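Local coordinates for protein probable sugar kinase (Clostridium perfringens, PDB 3KZH) that probably phosphorylates a sugar as a member of the ribokinase-like pfkB family of carbohydrate kinases, and has a glucopyranose bound, at residues F126-R131 / M150-K155; I276-M281 / T310-E315. One frame throughout, in Å; residues are numbered along the deposited sequence.

Interaction 1. Residues F126-R131 / M150-K155; sequences FIDSKR and MEYLLK
The phenol ring of Tyr152 reaches across to helix 124-129 with its rim: Ile127 CG2 and Asp128 OD1 both lie at its edge, close to the ring plane. The carboxylate of Asp128 is not coplanar with the ring it meets; the two planes stand 58° apart, and the two side chains run roughly perpendicular to one another. Between them passes the polar link of the contact, in which Tyr152 OH donates to Asp128 OD1 over 2.7 Å and enters on the syn lone pair, the side that faces the second oxygen. Asp128 OD2 is left farther from the same hydroxyl, at 3.3 Å. Tyr152 gains this reach because its CG stands anti to the backbone N (chi1 -173°), which throws the ring out from helix 147-157 toward the neighbouring helix.

Behind the hydrogen bond the contact becomes apolar. The isoleucine and the tyrosine lie alongside and point in opposite directions, and Ile127 CD1 comes to 3.7 Å from Tyr152 CD2. Both branches of Ile127 touch both Tyr152 and Leu153, two successive residues of helix 147-157; Ile127 CG2 comes to 3.7 Å from Leu153 CD2. Phe134, from helix 131-135, touches both Ile127 and Leu153, while Phe163 of strand 162-166 carries Leu153 on to the central sheet.

Chemically, the contact is graded from a buried apolar side, Ile127 against Leu153, to a partly exposed polar side where Asp128 and Tyr152 meet. The single directional bond restricts where the phenol hydroxyl can sit, and the negative charge of the carboxylate would be expected to strengthen that bond and to polarise the O-H, whereas the isoleucine and leucine methyls contribute close packing without directional preference.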
loop_
_atom_site.group_PDB
_atom_site.type_symbol
_atom_site.label_atom_id
_atom_site.label_comp_id
_atom_site.label_asym_id
_atom_site.label_seq_id
_atom_site.Cartn_x
_atom_site.Cartn_y
_atom_site.Cartn_z
ATOM N N PHE A 126 -21.368 4.009 17.734
ATOM C CA PHE A 126 -21.101 3.046 16.681
ATOM C C PHE A 126 -21.398 1.626 17.192
ATOM O O PHE A 126 -21.991 0.834 16.445
ATOM C CB PHE A 126 -19.669 3.202 16.127
ATOM C CG PHE A 126 -19.419 2.422 14.860
ATOM C CD1 PHE A 126 -19.828 2.941 13.617
ATOM C CD2 PHE A 126 -18.882 1.116 14.908
ATOM C CE1 PHE A 126 -19.715 2.170 12.430
ATOM C CE2 PHE A 126 -18.762 0.329 13.734
ATOM C CZ PHE A 126 -19.188 0.861 12.496
ATOM N N ILE A 127 -21.021 1.319 18.448
ATOM C CA ILE A 127 -21.299 -0.005 19.047
ATOM C C ILE A 127 -22.811 -0.226 19.037
ATOM O O ILE A 127 -23.269 -1.266 18.579
ATOM C CB ILE A 127 -20.781 -0.166 20.530
ATOM C CG1 ILE A 127 -19.282 -0.416 20.576
ATOM C CG2 ILE A 127 -21.325 -1.434 21.150
ATOM C CD1 ILE A 127 -18.572 0.168 21.774
ATOM N N ASP A 128 -23.557 0.794 19.478
ATOM C CA ASP A 128 -25.023 0.764 19.533
ATOM C C ASP A 128 -25.683 0.537 18.176
ATOM O O ASP A 128 -26.683 -0.174 18.096
ATOM C CB ASP A 128 -25.576 2.059 20.141
ATOM C CG ASP A 128 -25.236 2.221 21.615
ATOM O OD1 ASP A 128 -25.070 1.202 22.322
ATOM O OD2 ASP A 128 -25.130 3.384 22.063
ATOM N N SER A 129 -25.095 1.096 17.114
ATOM C CA SER A 129 -25.640 0.950 15.762
ATOM C C SER A 129 -25.455 -0.459 15.229
ATOM O O SER A 129 -26.251 -0.937 14.420
ATOM C CB SER A 129 -25.028 1.989 14.793
ATOM O OG SER A 129 -23.686 1.699 14.414
ATOM N N LYS A 130 -24.423 -1.129 15.735
ATOM C CA LYS A 130 -24.080 -2.492 15.332
ATOM C C LYS A 130 -24.343 -3.519 16.433
ATOM O O LYS A 130 -23.811 -4.627 16.376
ATOM C CB LYS A 130 -22.601 -2.564 14.914
ATOM C CG LYS A 130 -22.176 -1.655 13.765
ATOM C CD LYS A 130 -22.894 -1.980 12.469
ATOM C CE LYS A 130 -22.265 -1.271 11.293
ATOM N NZ LYS A 130 -22.130 0.190 11.501
ATOM N N ARG A 131 -25.201 -3.173 17.398
ATOM C CA ARG A 131 -25.538 -4.056 18.532
ATOM C C ARG A 131 -26.032 -5.456 18.140
ATOM O O ARG A 131 -25.735 -6.438 18.809
ATOM C CB ARG A 131 -26.570 -3.381 19.448
ATOM C CG ARG A 131 -27.886 -3.008 18.764
ATOM C CD ARG A 131 -28.929 -2.567 19.753
ATOM N NE ARG A 131 -29.399 -3.682 20.566
ATOM C CZ ARG A 131 -30.565 -3.712 21.205
ATOM N NH1 ARG A 131 -31.406 -2.681 21.136
ATOM N NH2 ARG A 131 -30.896 -4.786 21.911
HETATM N N MSE A 150 -14.098 -2.261 26.310
HETATM C CA MSE A 150 -14.258 -3.667 26.678
HETATM C C MSE A 150 -15.357 -3.736 27.737
HETATM O O MSE A 150 -16.331 -4.458 27.545
HETATM C CB MSE A 150 -12.944 -4.268 27.222
HETATM C CG MSE A 150 -13.033 -5.751 27.675
HETATM SE SE MSE A 150 -11.462 -6.478 28.562
HETATM C CE MSE A 150 -10.308 -6.497 27.022
ATOM N N GLU A 151 -15.259 -2.871 28.758
ATOM C CA GLU A 151 -16.243 -2.787 29.852
ATOM C C GLU A 151 -17.641 -2.503 29.315
ATOM O O GLU A 151 -18.601 -3.152 29.734
ATOM C CB GLU A 151 -15.853 -1.714 30.871
ATOM C CG GLU A 151 -16.832 -1.553 32.058
ATOM C CD GLU A 151 -16.226 -0.828 33.238
ATOM O OE1 GLU A 151 -15.351 0.042 33.028
ATOM O OE2 GLU A 151 -16.616 -1.140 34.382
ATOM N N TYR A 152 -17.729 -1.596 28.339
ATOM C CA TYR A 152 -19.003 -1.258 27.710
ATOM C C TYR A 152 -19.555 -2.486 26.977
ATOM O O TYR A 152 -20.739 -2.788 27.096
ATOM C CB TYR A 152 -18.850 -0.070 26.743
ATOM C CG TYR A 152 -20.169 0.436 26.190
ATOM C CD1 TYR A 152 -21.002 1.283 26.954
ATOM C CD2 TYR A 152 -20.616 0.040 24.909
ATOM C CE1 TYR A 152 -22.254 1.724 26.450
ATOM C CE2 TYR A 152 -21.862 0.470 24.400
ATOM C CZ TYR A 152 -22.670 1.313 25.174
ATOM O OH TYR A 152 -23.859 1.758 24.651
ATOM N N LEU A 153 -18.683 -3.212 26.272
ATOM C CA LEU A 153 -19.090 -4.410 25.535
ATOM C C LEU A 153 -19.525 -5.549 26.446
ATOM O O LEU A 153 -20.536 -6.197 26.174
ATOM C CB LEU A 153 -17.986 -4.884 24.579
ATOM C CG LEU A 153 -17.645 -3.949 23.422
ATOM C CD1 LEU A 153 -16.441 -4.449 22.693
ATOM C CD2 LEU A 153 -18.804 -3.805 22.490
ATOM N N LEU A 154 -18.793 -5.737 27.548
ATOM C CA LEU A 154 -19.082 -6.776 28.539
ATOM C C LEU A 154 -20.404 -6.506 29.251
ATOM O O LEU A 154 -21.289 -7.350 29.242
ATOM C CB LEU A 154 -17.938 -6.892 29.559
ATOM C CG LEU A 154 -16.559 -7.384 29.101
ATOM C CD1 LEU A 154 -15.597 -7.278 30.249
ATOM C CD2 LEU A 154 -16.595 -8.815 28.567
ATOM N N LYS A 155 -20.561 -5.285 29.765
ATOM C CA LYS A 155 -21.766 -4.833 30.480
ATOM C C LYS A 155 -23.023 -4.993 29.613
ATOM O O LYS A 155 -24.025 -5.563 30.057
ATOM C CB LYS A 155 -21.573 -3.359 30.884
ATOM C CG LYS A 155 -22.705 -2.657 31.620
ATOM C CD LYS A 155 -22.273 -1.220 31.910
ATOM C CE LYS A 155 -23.362 -0.382 32.568
ATOM N NZ LYS A 155 -22.907 1.036 32.733
#

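Interaction 2. Residues I276-M281 / T310-E315; sequences IVKFAM and TTWEEE
Lys278 leaves helix 273-288 with CG anti to its carbonyl carbon (chi1 -75°) and runs extended from there, so that its methylenes slant across one face of the Trp312 indole from the CZ2 side toward NE1; the tryptophan CG likewise lies anti to the carbonyl carbon, beside the backbone N, which places the indole against the helix. Lys278 CG stands over the six-membered ring, 3.9 Å from its centroid and 11° off the normal, a CH-pi contact. On the opposite face lies Thr310 CG2, leaving the ring sandwiched between an aliphatic chain and a methyl group.

Farther along, Lys278 NZ forms a salt bridge with Glu314, its distance to OE2 being 3.3 Å; the hydrogen bonds within it are weak. Any cation-pi attraction to the indole is at most slight. At the ring's edge, Met281 SE, a selenomethionine selenium, lies 4.0 Å from Trp312 CZ3 in a Met-aromatic contact. The backbone joins in too, Lys278 O approaching Trp312 CH2 to 3.4 Å.

Leu307 of helix 300-308 touches both Lys278 and Trp312, and Ile242 of strand 239-244 touches Met281 and Trp312. Helix and strand run roughly antiparallel, the segment directions 146° apart. This is helix-on-sheet packing of the layered alpha/beta ribokinase-like fold, with the indole lying between helix 273-288 and the edge strand 312-317 of the large mixed sheet.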
loop_
_atom_site.group_PDB
_atom_site.type_symbol
_atom_site.label_atom_id
_atom_site.label_comp_id
_atom_site.label_asym_id
_atom_site.label_seq_id
_atom_site.Cartn_x
_atom_site.Cartn_y
_atom_site.Cartn_z
ATOM N N ILE A 276 -9.813 -29.598 20.385
ATOM C CA ILE A 276 -9.761 -28.139 20.135
ATOM C C ILE A 276 -8.330 -27.665 20.419
ATOM O O ILE A 276 -7.745 -26.917 19.628
ATOM C CB ILE A 276 -10.736 -27.337 21.066
ATOM C CG1 ILE A 276 -12.190 -27.717 20.791
ATOM C CG2 ILE A 276 -10.548 -25.823 20.891
ATOM C CD1 ILE A 276 -13.200 -27.061 21.735
ATOM N N VAL A 277 -7.778 -28.164 21.526
ATOM C CA VAL A 277 -6.421 -27.868 21.988
ATOM C C VAL A 277 -5.382 -28.334 20.960
ATOM O O VAL A 277 -4.465 -27.587 20.643
ATOM C CB VAL A 277 -6.188 -28.512 23.404
ATOM C CG1 VAL A 277 -4.800 -28.321 23.894
ATOM C CG2 VAL A 277 -7.087 -27.865 24.403
ATOM N N LYS A 278 -5.612 -29.511 20.372
ATOM C CA LYS A 278 -4.716 -30.085 19.368
ATOM C C LYS A 278 -4.763 -29.377 18.023
ATOM O O LYS A 278 -3.709 -29.125 17.422
ATOM C CB LYS A 278 -5.002 -31.573 19.167
ATOM C CG LYS A 278 -4.495 -32.476 20.274
ATOM C CD LYS A 278 -4.849 -33.914 19.957
ATOM C CE LYS A 278 -4.830 -34.759 21.204
ATOM N NZ LYS A 278 -5.422 -36.109 20.984
ATOM N N PHE A 279 -5.983 -29.015 17.595
ATOM C CA PHE A 279 -6.244 -28.316 16.322
ATOM C C PHE A 279 -5.631 -26.915 16.390
ATOM O O PHE A 279 -4.905 -26.506 15.487
ATOM C CB PHE A 279 -7.768 -28.253 16.029
ATOM C CG PHE A 279 -8.115 -27.719 14.646
ATOM C CD1 PHE A 279 -8.348 -28.605 13.572
ATOM C CD2 PHE A 279 -8.126 -26.323 14.384
ATOM C CE1 PHE A 279 -8.582 -28.114 12.255
ATOM C CE2 PHE A 279 -8.356 -25.823 13.070
ATOM C CZ PHE A 279 -8.581 -26.725 12.006
ATOM N N ALA A 280 -5.958 -26.192 17.458
ATOM C CA ALA A 280 -5.455 -24.843 17.697
ATOM C C ALA A 280 -3.936 -24.799 17.885
ATOM O O ALA A 280 -3.289 -23.834 17.490
ATOM C CB ALA A 280 -6.153 -24.247 18.898
HETATM N N MSE A 281 -3.374 -25.858 18.467
HETATM C CA MSE A 281 -1.938 -25.947 18.689
HETATM C C MSE A 281 -1.210 -26.226 17.387
HETATM O O MSE A 281 -0.116 -25.695 17.169
HETATM C CB MSE A 281 -1.618 -27.013 19.716
HETATM C CG MSE A 281 -0.523 -26.602 20.681
HETATM SE SE MSE A 281 -0.204 -27.922 22.049
HETATM C CE MSE A 281 -1.963 -28.490 22.336
ATOM N N THR A 310 1.406 -35.491 13.670
ATOM C CA THR A 310 1.996 -35.065 14.946
ATOM C C THR A 310 1.886 -36.078 16.090
ATOM O O THR A 310 0.847 -36.713 16.290
ATOM C CB THR A 310 1.422 -33.663 15.398
ATOM O OG1 THR A 310 1.682 -32.685 14.383
ATOM C CG2 THR A 310 2.072 -33.159 16.692
ATOM N N THR A 311 2.988 -36.217 16.826
ATOM C CA THR A 311 3.069 -37.091 17.995
ATOM C C THR A 311 2.883 -36.176 19.209
ATOM O O THR A 311 3.621 -35.193 19.372
ATOM C CB THR A 311 4.428 -37.843 18.055
ATOM O OG1 THR A 311 4.511 -38.745 16.944
ATOM C CG2 THR A 311 4.567 -38.647 19.360
ATOM N N TRP A 312 1.903 -36.512 20.048
ATOM C CA TRP A 312 1.570 -35.718 21.228
ATOM C C TRP A 312 1.937 -36.313 22.586
ATOM O O TRP A 312 1.974 -37.528 22.763
ATOM C CB TRP A 312 0.057 -35.399 21.255
ATOM C CG TRP A 312 -0.541 -34.820 19.979
ATOM C CD1 TRP A 312 -1.127 -35.518 18.963
ATOM C CD2 TRP A 312 -0.604 -33.436 19.601
ATOM N NE1 TRP A 312 -1.546 -34.664 17.970
ATOM C CE2 TRP A 312 -1.243 -33.378 18.331
ATOM C CE3 TRP A 312 -0.187 -32.232 20.204
ATOM C CZ2 TRP A 312 -1.467 -32.159 17.648
ATOM C CZ3 TRP A 312 -0.411 -31.008 19.520
ATOM C CH2 TRP A 312 -1.045 -30.992 18.257
ATOM N N GLU A 313 2.224 -35.423 23.535
ATOM C CA GLU A 313 2.499 -35.787 24.923
ATOM C C GLU A 313 1.248 -35.247 25.602
ATOM O O GLU A 313 0.990 -34.042 25.557
ATOM C CB GLU A 313 3.748 -35.091 25.463
ATOM C CG GLU A 313 5.053 -35.798 25.128
ATOM C CD GLU A 313 6.276 -35.067 25.650
ATOM O OE1 GLU A 313 6.226 -34.513 26.770
ATOM O OE2 GLU A 313 7.297 -35.050 24.931
ATOM N N GLU A 314 0.415 -36.162 26.102
ATOM C CA GLU A 314 -0.852 -35.818 26.752
ATOM C C GLU A 314 -0.882 -36.228 28.214
ATOM O O GLU A 314 -0.364 -37.276 28.579
ATOM C CB GLU A 314 -2.034 -36.474 26.015
ATOM C CG GLU A 314 -2.171 -36.099 24.549
ATOM C CD GLU A 314 -3.330 -36.790 23.870
ATOM O OE1 GLU A 314 -4.485 -36.560 24.275
ATOM O OE2 GLU A 314 -3.095 -37.544 22.906
ATOM N N GLU A 315 -1.483 -35.376 29.041
ATOM C CA GLU A 315 -1.617 -35.579 30.488
ATOM C C GLU A 315 -3.027 -35.138 30.878
ATOM O O GLU A 315 -3.500 -34.111 30.392
ATOM C CB GLU A 315 -0.589 -34.717 31.250
ATOM C CG GLU A 315 0.881 -35.145 31.094
ATOM C CD GLU A 315 1.895 -34.125 31.623
ATOM O OE1 GLU A 315 1.708 -33.563 32.723
ATOM O OE2 GLU A 315 2.915 -33.910 30.939
#

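Interactions 1 and 2 lie on opposite sides of the chain's centre, their own centres 35 Å apart and their nearest atoms about 20 Å apart, so neither touches the other. The large mixed sheet connects them: strand 162-166, beneath interaction 1, lies within its parallel region, whereas strand 312-317 of interaction 2 forms an outer edge. The same sheet also leads to the glucopyranose pocket, since Asp166 ends strand 162-166 and Ser225 ends strand 221-225. The side chain of Met281 comes to about 10 Å from the bound sugar, so interaction 2 makes no direct contact with the ligand.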